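Hypothetical protein (Pectobacterium atrosepticum SCRI1043, PDB 2P7I) probably transfers a methyl group from S-adenosylmethionine to a substrate not yet identified, as a member of the Rossmann-like methyltransferases. Local coordinates at residues 33-42 against 133-141; 95-104 against 122-130. All blocks are in the same frame, centred on the assembly; numbering follows the deposited sequence.

Both contacts belong to the Rossmann-like methyltransferase fold, and they lie on opposite faces of its central sheet. Contact 1 sets the end of helix 24-37 on one side of strand 135-142; contact 2 joins the loop before strand 104-110 to helix 119-130. Their centres are about 17 Å apart, yet they meet through strand 135-142: L137 CD1 lies 3.9 Å from I126 CD1, and L139 CD1 lies 4.2 Å from L123 CD2. The strand thus gives F138 and V140 to contact 1 and its leucines to helix 119-130. Both segments of contact 2 fall within the chain between those of contact 1. The sodium ion, bound by N249 and Q250, lies about 7 Å from the D128 side chain.

Contact 1 (33-42 against 133-141); sequences MVRAFTPFFR and EGGRLFLVC
F138 packs against F37, F40 and F41, and its side chain can be followed outward from the strand. CB sits over the face of the F37 ring, 4.0 Å from its centroid, in a CH-pi contact. Next, CD2 approaches F37 CG at 3.6 Å; the two ring planes are inclined at 52°. CE2 then reaches F40 CB at 3.7 Å, and CZ ends 3.7 Å from F41 CD1. Phenylalanine suits this place because its flat apolar ring can meet two other rings and F40 CB at once. V140 CG2 meets the edge of the F37 ring, 3.5 Å from CE1.

Nearer the start of the strand, R136 stretches out, its chain extended from CG to NE, which carries NH1 to F40 O for a hydrogen bond of 2.7 Å. R42 CD lies over one face of the R136 guanidinium, 3.5 Å from NE. P39 O of the second subunit also accepts from R136 NH1, tying this corner to the subunit interface. Helix 33-37 runs roughly antiparallel to strand 135-141 (144°), with F56 of helix 55-60 against F37 and strands 104-110 and 237-245 flanking F138 through N106 and L243.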
loop_
_atom_site.group_PDB
_atom_site.type_symbol
_atom_site.label_atom_id
_atom_site.label_comp_id
_atom_site.label_asym_id
_atom_site.label_seq_id
_atom_site.Cartn_x
_atom_site.Cartn_y
_atom_site.Cartn_z
HETATM N N MSE B 33 -6.307 0.785 21.015
HETATM C CA MSE B 33 -7.640 1.223 20.611
HETATM C C MSE B 33 -8.022 2.512 21.363
HETATM O O MSE B 33 -8.524 3.468 20.766
HETATM C CB MSE B 33 -8.660 0.117 20.899
HETATM C CG MSE B 33 -8.726 -0.953 19.831
HETATM SE SE MSE B 33 -9.881 -2.382 20.443
HETATM C CE MSE B 33 -9.558 -3.511 19.008
ATOM N N VAL B 34 -7.797 2.546 22.677
ATOM C CA VAL B 34 -8.046 3.743 23.473
ATOM C C VAL B 34 -7.175 4.906 22.974
ATOM O O VAL B 34 -7.672 6.007 22.819
ATOM C CB VAL B 34 -7.874 3.473 24.993
ATOM C CG1 VAL B 34 -8.005 4.766 25.797
ATOM C CG2 VAL B 34 -8.921 2.475 25.447
ATOM N N ARG B 35 -5.896 4.665 22.700
ATOM C CA ARG B 35 -5.039 5.688 22.059
ATOM C C ARG B 35 -5.681 6.223 20.759
ATOM O O ARG B 35 -5.746 7.417 20.545
ATOM C CB ARG B 35 -3.608 5.160 21.778
ATOM C CG ARG B 35 -2.497 5.691 22.716
ATOM C CD ARG B 35 -1.056 5.162 22.326
ATOM N NE ARG B 35 -0.246 6.014 21.413
ATOM C CZ ARG B 35 1.005 5.718 21.008
ATOM N NH1 ARG B 35 1.583 4.586 21.391
ATOM N NH2 ARG B 35 1.690 6.525 20.190
ATOM N N ALA B 36 -6.110 5.318 19.890
ATOM C CA ALA B 36 -6.691 5.662 18.593
ATOM C C ALA B 36 -7.942 6.531 18.743
ATOM O O ALA B 36 -8.197 7.425 17.944
ATOM C CB ALA B 36 -7.019 4.377 17.836
ATOM N N PHE B 37 -8.731 6.236 19.761
ATOM C CA PHE B 37 -10.002 6.947 19.988
ATOM C C PHE B 37 -9.822 8.334 20.609
ATOM O O PHE B 37 -10.626 9.234 20.384
ATOM C CB PHE B 37 -10.866 6.157 20.968
ATOM C CG PHE B 37 -11.353 4.813 20.475
ATOM C CD1 PHE B 37 -11.153 4.372 19.177
ATOM C CD2 PHE B 37 -12.071 3.991 21.351
ATOM C CE1 PHE B 37 -11.633 3.142 18.751
ATOM C CE2 PHE B 37 -12.580 2.747 20.934
ATOM C CZ PHE B 37 -12.342 2.313 19.649
ATOM N N THR B 38 -8.785 8.479 21.425
ATOM C CA THR B 38 -8.648 9.629 22.327
ATOM C C THR B 38 -8.789 11.002 21.661
ATOM O O THR B 38 -9.522 11.838 22.161
ATOM C CB THR B 38 -7.365 9.530 23.154
ATOM O OG1 THR B 38 -7.506 8.433 24.069
ATOM C CG2 THR B 38 -7.143 10.806 23.968
ATOM N N PRO B 39 -8.129 11.234 20.517
ATOM C CA PRO B 39 -8.249 12.538 19.889
ATOM C C PRO B 39 -9.667 12.900 19.406
ATOM O O PRO B 39 -9.952 14.074 19.151
ATOM C CB PRO B 39 -7.314 12.450 18.680
ATOM C CG PRO B 39 -6.531 11.236 18.856
ATOM C CD PRO B 39 -7.243 10.331 19.771
ATOM N N PHE B 40 -10.522 11.898 19.254
ATOM C CA PHE B 40 -11.860 12.092 18.717
ATOM C C PHE B 40 -12.968 12.145 19.750
ATOM O O PHE B 40 -14.105 12.501 19.399
ATOM C CB PHE B 40 -12.209 10.954 17.751
ATOM C CG PHE B 40 -11.260 10.814 16.598
ATOM C CD1 PHE B 40 -11.148 11.839 15.675
ATOM C CD2 PHE B 40 -10.505 9.649 16.411
ATOM C CE1 PHE B 40 -10.308 11.724 14.574
ATOM C CE2 PHE B 40 -9.665 9.522 15.329
ATOM C CZ PHE B 40 -9.562 10.553 14.406
ATOM N N PHE B 41 -12.678 11.759 20.990
ATOM C CA PHE B 41 -13.685 11.731 22.048
ATOM C C PHE B 41 -14.373 13.081 22.167
ATOM O O PHE B 41 -13.730 14.129 22.060
ATOM C CB PHE B 41 -13.086 11.371 23.399
ATOM C CG PHE B 41 -12.828 9.891 23.626
ATOM C CD1 PHE B 41 -13.695 8.902 23.171
ATOM C CD2 PHE B 41 -11.731 9.497 24.387
ATOM C CE1 PHE B 41 -13.448 7.544 23.446
ATOM C CE2 PHE B 41 -11.471 8.166 24.644
ATOM C CZ PHE B 41 -12.323 7.181 24.176
ATOM N N ARG B 42 -15.693 13.029 22.327
ATOM C CA ARG B 42 -16.513 14.197 22.604
ATOM C C ARG B 42 -16.725 14.355 24.100
ATOM O O ARG B 42 -16.826 13.368 24.827
ATOM C CB ARG B 42 -17.899 13.999 22.002
ATOM C CG ARG B 42 -17.951 13.715 20.536
ATOM C CD ARG B 42 -17.848 14.972 19.763
ATOM N NE ARG B 42 -18.923 15.842 20.184
ATOM C CZ ARG B 42 -18.907 17.163 20.107
ATOM N NH1 ARG B 42 -17.860 17.800 19.582
ATOM N NH2 ARG B 42 -19.952 17.848 20.559
ATOM N N GLU B 133 -26.884 14.529 19.160
ATOM C CA GLU B 133 -26.421 15.490 18.168
ATOM C C GLU B 133 -24.957 15.795 18.454
ATOM O O GLU B 133 -24.567 16.063 19.611
ATOM C CB GLU B 133 -27.271 16.772 18.205
ATOM C CG GLU B 133 -28.776 16.529 17.855
ATOM C CD GLU B 133 -28.986 15.943 16.448
ATOM O OE1 GLU B 133 -28.171 16.275 15.549
ATOM O OE2 GLU B 133 -29.960 15.168 16.235
ATOM N N GLY B 134 -24.133 15.722 17.411
ATOM C CA GLY B 134 -22.686 15.883 17.541
ATOM C C GLY B 134 -21.971 14.643 18.035
ATOM O O GLY B 134 -20.757 14.640 18.156
ATOM N N GLY B 135 -22.732 13.601 18.351
ATOM C CA GLY B 135 -22.168 12.389 18.915
ATOM C C GLY B 135 -21.367 11.596 17.891
ATOM O O GLY B 135 -21.564 11.732 16.690
ATOM N N ARG B 136 -20.450 10.779 18.390
ATOM C CA ARG B 136 -19.570 9.993 17.553
ATOM C C ARG B 136 -19.633 8.503 17.903
ATOM O O ARG B 136 -19.606 8.139 19.061
ATOM C CB ARG B 136 -18.139 10.522 17.679
ATOM C CG ARG B 136 -17.986 11.881 16.984
ATOM C CD ARG B 136 -16.628 12.487 17.192
ATOM N NE ARG B 136 -16.599 13.845 16.651
ATOM C CZ ARG B 136 -15.562 14.656 16.735
ATOM N NH1 ARG B 136 -14.465 14.257 17.331
ATOM N NH2 ARG B 136 -15.641 15.882 16.238
ATOM N N LEU B 137 -19.656 7.677 16.850
ATOM C CA LEU B 137 -19.540 6.259 16.931
ATOM C C LEU B 137 -18.117 5.869 16.605
ATOM O O LEU B 137 -17.532 6.368 15.597
ATOM C CB LEU B 137 -20.516 5.578 15.950
ATOM C CG LEU B 137 -20.319 4.059 15.783
ATOM C CD1 LEU B 137 -20.654 3.228 17.104
ATOM C CD2 LEU B 137 -21.076 3.563 14.556
ATOM N N PHE B 138 -17.572 5.040 17.507
ATOM C CA PHE B 138 -16.256 4.434 17.381
ATOM C C PHE B 138 -16.434 2.989 16.998
ATOM O O PHE B 138 -16.616 2.103 17.861
ATOM C CB PHE B 138 -15.498 4.578 18.678
ATOM C CG PHE B 138 -15.258 6.003 19.055
ATOM C CD1 PHE B 138 -16.283 6.767 19.609
ATOM C CD2 PHE B 138 -14.005 6.583 18.861
ATOM C CE1 PHE B 138 -16.086 8.107 19.921
ATOM C CE2 PHE B 138 -13.776 7.905 19.193
ATOM C CZ PHE B 138 -14.823 8.687 19.706
ATOM N N LEU B 139 -16.332 2.749 15.701
ATOM C CA LEU B 139 -16.626 1.459 15.095
ATOM C C LEU B 139 -15.354 0.715 14.712
ATOM O O LEU B 139 -14.642 1.124 13.831
ATOM C CB LEU B 139 -17.509 1.640 13.832
ATOM C CG LEU B 139 -17.874 0.386 13.047
ATOM C CD1 LEU B 139 -18.675 -0.607 13.937
ATOM C CD2 LEU B 139 -18.727 0.778 11.813
ATOM N N VAL B 140 -15.080 -0.385 15.399
ATOM C CA VAL B 140 -13.798 -1.096 15.183
ATOM C C VAL B 140 -14.081 -2.573 14.998
ATOM O O VAL B 140 -14.769 -3.150 15.779
ATOM C CB VAL B 140 -12.778 -0.874 16.325
ATOM C CG1 VAL B 140 -11.489 -1.644 16.065
ATOM C CG2 VAL B 140 -12.464 0.612 16.506
ATOM N N CYS B 141 -13.496 -3.172 13.954
ATOM C CA CYS B 141 -13.611 -4.594 13.704
ATOM C C CYS B 141 -12.262 -5.194 13.309
ATOM O O CYS B 141 -11.392 -4.489 12.768
ATOM C CB CYS B 141 -14.569 -4.821 12.539
ATOM S SG CYS B 141 -16.293 -4.418 12.898
HETATM O O HOH W 1 -11.875 16.037 18.597
#

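Contact 2 (95-104 against 122-130); sequences FEDAQLPRRY and LLKRINDDW
Turns at chi2 (-148°) and chi3 (75°) bend the R125 chain so that its guanidinium lies along the loop carbonyls, while W130 CG, turned to the side of its backbone N, helps bring the indole beneath L100. W130 CZ2 sits over the centre of one face of the R125 guanidinium, whose NH1 donates to A98 O at 3.0 Å, in the carbonyl plane and on a lone pair. NH1 also makes a weak bond to F95 O, and NH2 another to A98 O. On the helix side NE and NH2 grip D129 OD2 side-on, a salt bridge that fixes the rotation of the guanidinium. Arginine fits here because its several N-H groups can serve loop carbonyls and a carboxylate together.

In this Rossmann-like fold helix 119-130 is the helix of the beta-alpha-beta crossover between the parallel neighbours 104-110 and 135-142. L100 CD1 stands over the five-membered ring of W130, 3.5 Å from its centroid and 11° off the normal, a CH-pi contact. At the indole edge a water accepts from both W130 NE1 and L100 N. At the C-terminal end of the helix, R103 NH2 donates to D128 O at 2.9 Å, nearly in the guanidinium plane, with D129 O over one face. Y104 N donates to W130 O at 2.9 Å where strand 104-110 begins. Further back along the helix, L122 CD1 packs 3.6 Å from F95 CB.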
loop_
_atom_site.group_PDB
_atom_site.type_symbol
_atom_site.label_atom_id
_atom_site.label_comp_id
_atom_site.label_asym_id
_atom_site.label_seq_id
_atom_site.Cartn_x
_atom_site.Cartn_y
_atom_site.Cartn_z
ATOM N N PHE B 95 -29.263 -6.062 21.789
ATOM C CA PHE B 95 -29.298 -4.732 21.231
ATOM C C PHE B 95 -30.658 -4.387 20.628
ATOM O O PHE B 95 -31.133 -3.258 20.740
ATOM C CB PHE B 95 -28.196 -4.562 20.182
ATOM C CG PHE B 95 -26.784 -4.780 20.710
ATOM C CD1 PHE B 95 -26.341 -4.168 21.863
ATOM C CD2 PHE B 95 -25.891 -5.568 20.019
ATOM C CE1 PHE B 95 -25.026 -4.364 22.327
ATOM C CE2 PHE B 95 -24.596 -5.749 20.465
ATOM C CZ PHE B 95 -24.164 -5.155 21.622
ATOM N N GLU B 96 -31.294 -5.363 19.995
ATOM C CA GLU B 96 -32.545 -5.103 19.292
ATOM C C GLU B 96 -33.691 -4.765 20.240
ATOM O O GLU B 96 -34.631 -4.093 19.820
ATOM C CB GLU B 96 -32.925 -6.272 18.383
ATOM C CG GLU B 96 -32.934 -7.625 19.087
ATOM C CD GLU B 96 -31.604 -8.373 18.988
ATOM O OE1 GLU B 96 -30.514 -7.762 19.145
ATOM O OE2 GLU B 96 -31.654 -9.594 18.752
ATOM N N ASP B 97 -33.599 -5.206 21.497
ATOM C CA ASP B 97 -34.633 -4.946 22.523
ATOM C C ASP B 97 -34.308 -3.784 23.451
ATOM O O ASP B 97 -35.135 -3.405 24.269
ATOM C CB ASP B 97 -34.823 -6.163 23.450
ATOM C CG ASP B 97 -34.992 -7.469 22.703
ATOM O OD1 ASP B 97 -35.688 -7.495 21.661
ATOM O OD2 ASP B 97 -34.427 -8.480 23.179
ATOM N N ALA B 98 -33.097 -3.259 23.371
ATOM C CA ALA B 98 -32.602 -2.310 24.347
ATOM C C ALA B 98 -33.345 -0.981 24.261
ATOM O O ALA B 98 -33.495 -0.383 23.188
ATOM C CB ALA B 98 -31.093 -2.101 24.166
ATOM N N GLN B 99 -33.818 -0.529 25.412
ATOM C CA GLN B 99 -34.491 0.747 25.524
ATOM C C GLN B 99 -33.598 1.612 26.386
ATOM O O GLN B 99 -33.494 1.390 27.582
ATOM C CB GLN B 99 -35.849 0.556 26.193
ATOM C CG GLN B 99 -36.784 -0.355 25.416
ATOM C CD GLN B 99 -37.537 0.385 24.320
ATOM O OE1 GLN B 99 -38.581 0.995 24.584
ATOM N NE2 GLN B 99 -37.022 0.330 23.083
ATOM N N LEU B 100 -32.938 2.588 25.785
ATOM C CA LEU B 100 -31.984 3.390 26.531
ATOM C C LEU B 100 -32.638 4.689 26.963
ATOM O O LEU B 100 -33.454 5.245 26.239
ATOM C CB LEU B 100 -30.726 3.659 25.696
ATOM C CG LEU B 100 -30.060 2.367 25.216
ATOM C CD1 LEU B 100 -28.722 2.659 24.514
ATOM C CD2 LEU B 100 -29.903 1.403 26.372
ATOM N N PRO B 101 -32.256 5.192 28.133
ATOM C CA PRO B 101 -32.914 6.359 28.704
ATOM C C PRO B 101 -32.554 7.679 28.067
ATOM O O PRO B 101 -33.194 8.678 28.343
ATOM C CB PRO B 101 -32.423 6.348 30.152
ATOM C CG PRO B 101 -31.098 5.695 30.102
ATOM C CD PRO B 101 -31.205 4.656 29.017
ATOM N N ARG B 102 -31.561 7.675 27.195
ATOM C CA ARG B 102 -30.840 8.880 26.851
ATOM C C ARG B 102 -30.201 8.689 25.473
ATOM O O ARG B 102 -30.227 7.591 24.937
ATOM C CB ARG B 102 -29.756 9.039 27.912
ATOM C CG ARG B 102 -29.265 10.442 28.161
ATOM C CD ARG B 102 -28.825 10.607 29.633
ATOM N NE ARG B 102 -28.042 9.456 30.129
ATOM C CZ ARG B 102 -26.766 9.497 30.536
ATOM N NH1 ARG B 102 -26.077 10.634 30.550
ATOM N NH2 ARG B 102 -26.172 8.384 30.954
ATOM N N ARG B 103 -29.661 9.763 24.907
ATOM C CA ARG B 103 -28.752 9.677 23.783
ATOM C C ARG B 103 -27.319 9.937 24.271
ATOM O O ARG B 103 -27.110 10.462 25.370
ATOM C CB ARG B 103 -29.144 10.655 22.686
ATOM C CG ARG B 103 -30.397 10.231 21.933
ATOM C CD ARG B 103 -30.691 11.164 20.796
ATOM N NE ARG B 103 -31.419 10.485 19.707
ATOM C CZ ARG B 103 -32.748 10.382 19.625
ATOM N NH1 ARG B 103 -33.538 10.880 20.567
ATOM N NH2 ARG B 103 -33.303 9.750 18.608
ATOM N N TYR B 104 -26.337 9.561 23.445
ATOM C CA TYR B 104 -24.948 9.480 23.886
ATOM C C TYR B 104 -23.982 10.227 22.970
ATOM O O TYR B 104 -24.105 10.214 21.718
ATOM C CB TYR B 104 -24.536 8.018 24.044
ATOM C CG TYR B 104 -25.465 7.317 25.003
ATOM C CD1 TYR B 104 -26.668 6.795 24.555
ATOM C CD2 TYR B 104 -25.188 7.255 26.371
ATOM C CE1 TYR B 104 -27.542 6.170 25.428
ATOM C CE2 TYR B 104 -26.072 6.643 27.260
ATOM C CZ TYR B 104 -27.252 6.099 26.765
ATOM O OH TYR B 104 -28.173 5.489 27.600
ATOM N N LEU B 122 -28.321 -2.780 13.380
ATOM C CA LEU B 122 -27.701 -2.299 14.610
ATOM C C LEU B 122 -27.111 -0.918 14.426
ATOM O O LEU B 122 -27.337 -0.030 15.252
ATOM C CB LEU B 122 -26.625 -3.289 15.111
ATOM C CG LEU B 122 -25.786 -2.853 16.340
ATOM C CD1 LEU B 122 -26.651 -2.541 17.583
ATOM C CD2 LEU B 122 -24.702 -3.889 16.752
ATOM N N LEU B 123 -26.411 -0.711 13.319
ATOM C CA LEU B 123 -25.793 0.576 13.051
ATOM C C LEU B 123 -26.885 1.641 12.857
ATOM O O LEU B 123 -26.694 2.808 13.171
ATOM C CB LEU B 123 -24.869 0.479 11.834
ATOM C CG LEU B 123 -23.642 -0.410 12.009
ATOM C CD1 LEU B 123 -22.950 -0.571 10.656
ATOM C CD2 LEU B 123 -22.717 0.143 13.081
ATOM N N LYS B 124 -28.029 1.220 12.335
ATOM C CA LYS B 124 -29.168 2.110 12.118
ATOM C C LYS B 124 -29.799 2.544 13.459
ATOM O O LYS B 124 -30.154 3.699 13.631
ATOM C CB LYS B 124 -30.181 1.460 11.173
ATOM C CG LYS B 124 -31.338 2.353 10.829
ATOM C CD LYS B 124 -32.390 1.729 9.882
ATOM C CE LYS B 124 -33.430 2.741 9.474
ATOM N NZ LYS B 124 -34.435 2.076 8.597
ATOM N N ARG B 125 -29.920 1.634 14.416
ATOM C CA ARG B 125 -30.357 2.022 15.749
ATOM C C ARG B 125 -29.387 3.022 16.346
ATOM O O ARG B 125 -29.779 4.020 16.959
ATOM C CB ARG B 125 -30.420 0.830 16.683
ATOM C CG ARG B 125 -31.544 -0.119 16.456
ATOM C CD ARG B 125 -31.991 -0.741 17.787
ATOM N NE ARG B 125 -32.746 0.236 18.563
ATOM C CZ ARG B 125 -33.281 -0.002 19.755
ATOM N NH1 ARG B 125 -33.150 -1.188 20.330
ATOM N NH2 ARG B 125 -33.939 0.958 20.385
ATOM N N ILE B 126 -28.099 2.778 16.145
ATOM C CA ILE B 126 -27.103 3.669 16.682
ATOM C C ILE B 126 -27.308 5.057 16.067
ATOM O O ILE B 126 -27.298 6.062 16.779
ATOM C CB ILE B 126 -25.689 3.173 16.410
ATOM C CG1 ILE B 126 -25.387 1.929 17.232
ATOM C CG2 ILE B 126 -24.673 4.251 16.709
ATOM C CD1 ILE B 126 -24.004 1.275 16.826
ATOM N N ASN B 127 -27.524 5.117 14.753
ATOM C CA ASN B 127 -27.676 6.391 14.090
ATOM C C ASN B 127 -28.948 7.081 14.535
ATOM O O ASN B 127 -28.930 8.260 14.892
ATOM C CB ASN B 127 -27.727 6.210 12.573
ATOM C CG ASN B 127 -27.682 7.533 11.828
ATOM O OD1 ASN B 127 -26.622 8.130 11.704
ATOM N ND2 ASN B 127 -28.846 8.019 11.378
ATOM N N ASP B 128 -30.057 6.337 14.513
ATOM C CA ASP B 128 -31.372 6.925 14.645
ATOM C C ASP B 128 -31.853 7.110 16.075
ATOM O O ASP B 128 -32.621 8.024 16.367
ATOM C CB ASP B 128 -32.407 6.061 13.917
ATOM C CG ASP B 128 -32.246 6.066 12.415
ATOM O OD1 ASP B 128 -31.329 6.701 11.884
ATOM O OD2 ASP B 128 -33.065 5.412 11.768
ATOM N N ASP B 129 -31.463 6.202 16.958
ATOM C CA ASP B 129 -31.993 6.169 18.326
ATOM C C ASP B 129 -30.987 6.639 19.369
ATOM O O ASP B 129 -31.365 7.253 20.370
ATOM C CB ASP B 129 -32.385 4.751 18.655
ATOM C CG ASP B 129 -33.577 4.282 17.870
ATOM O OD1 ASP B 129 -34.244 5.135 17.259
ATOM O OD2 ASP B 129 -33.835 3.062 17.880
ATOM N N TRP B 130 -29.709 6.366 19.148
ATOM C CA TRP B 130 -28.748 6.486 20.245
ATOM C C TRP B 130 -27.714 7.591 20.147
ATOM O O TRP B 130 -27.344 8.123 21.184
ATOM C CB TRP B 130 -28.077 5.136 20.508
ATOM C CG TRP B 130 -29.057 4.064 20.927
ATOM C CD1 TRP B 130 -30.232 4.230 21.571
ATOM C CD2 TRP B 130 -28.894 2.657 20.726
ATOM N NE1 TRP B 130 -30.825 3.005 21.800
ATOM C CE2 TRP B 130 -30.009 2.023 21.302
ATOM C CE3 TRP B 130 -27.879 1.869 20.169
ATOM C CZ2 TRP B 130 -30.166 0.650 21.280
ATOM C CZ3 TRP B 130 -28.016 0.514 20.167
ATOM C CH2 TRP B 130 -29.156 -0.093 20.734
HETATM O O HOH W 2 -33.564 3.374 22.938
HETATM O O HOH W 3 -29.809 9.565 17.310
#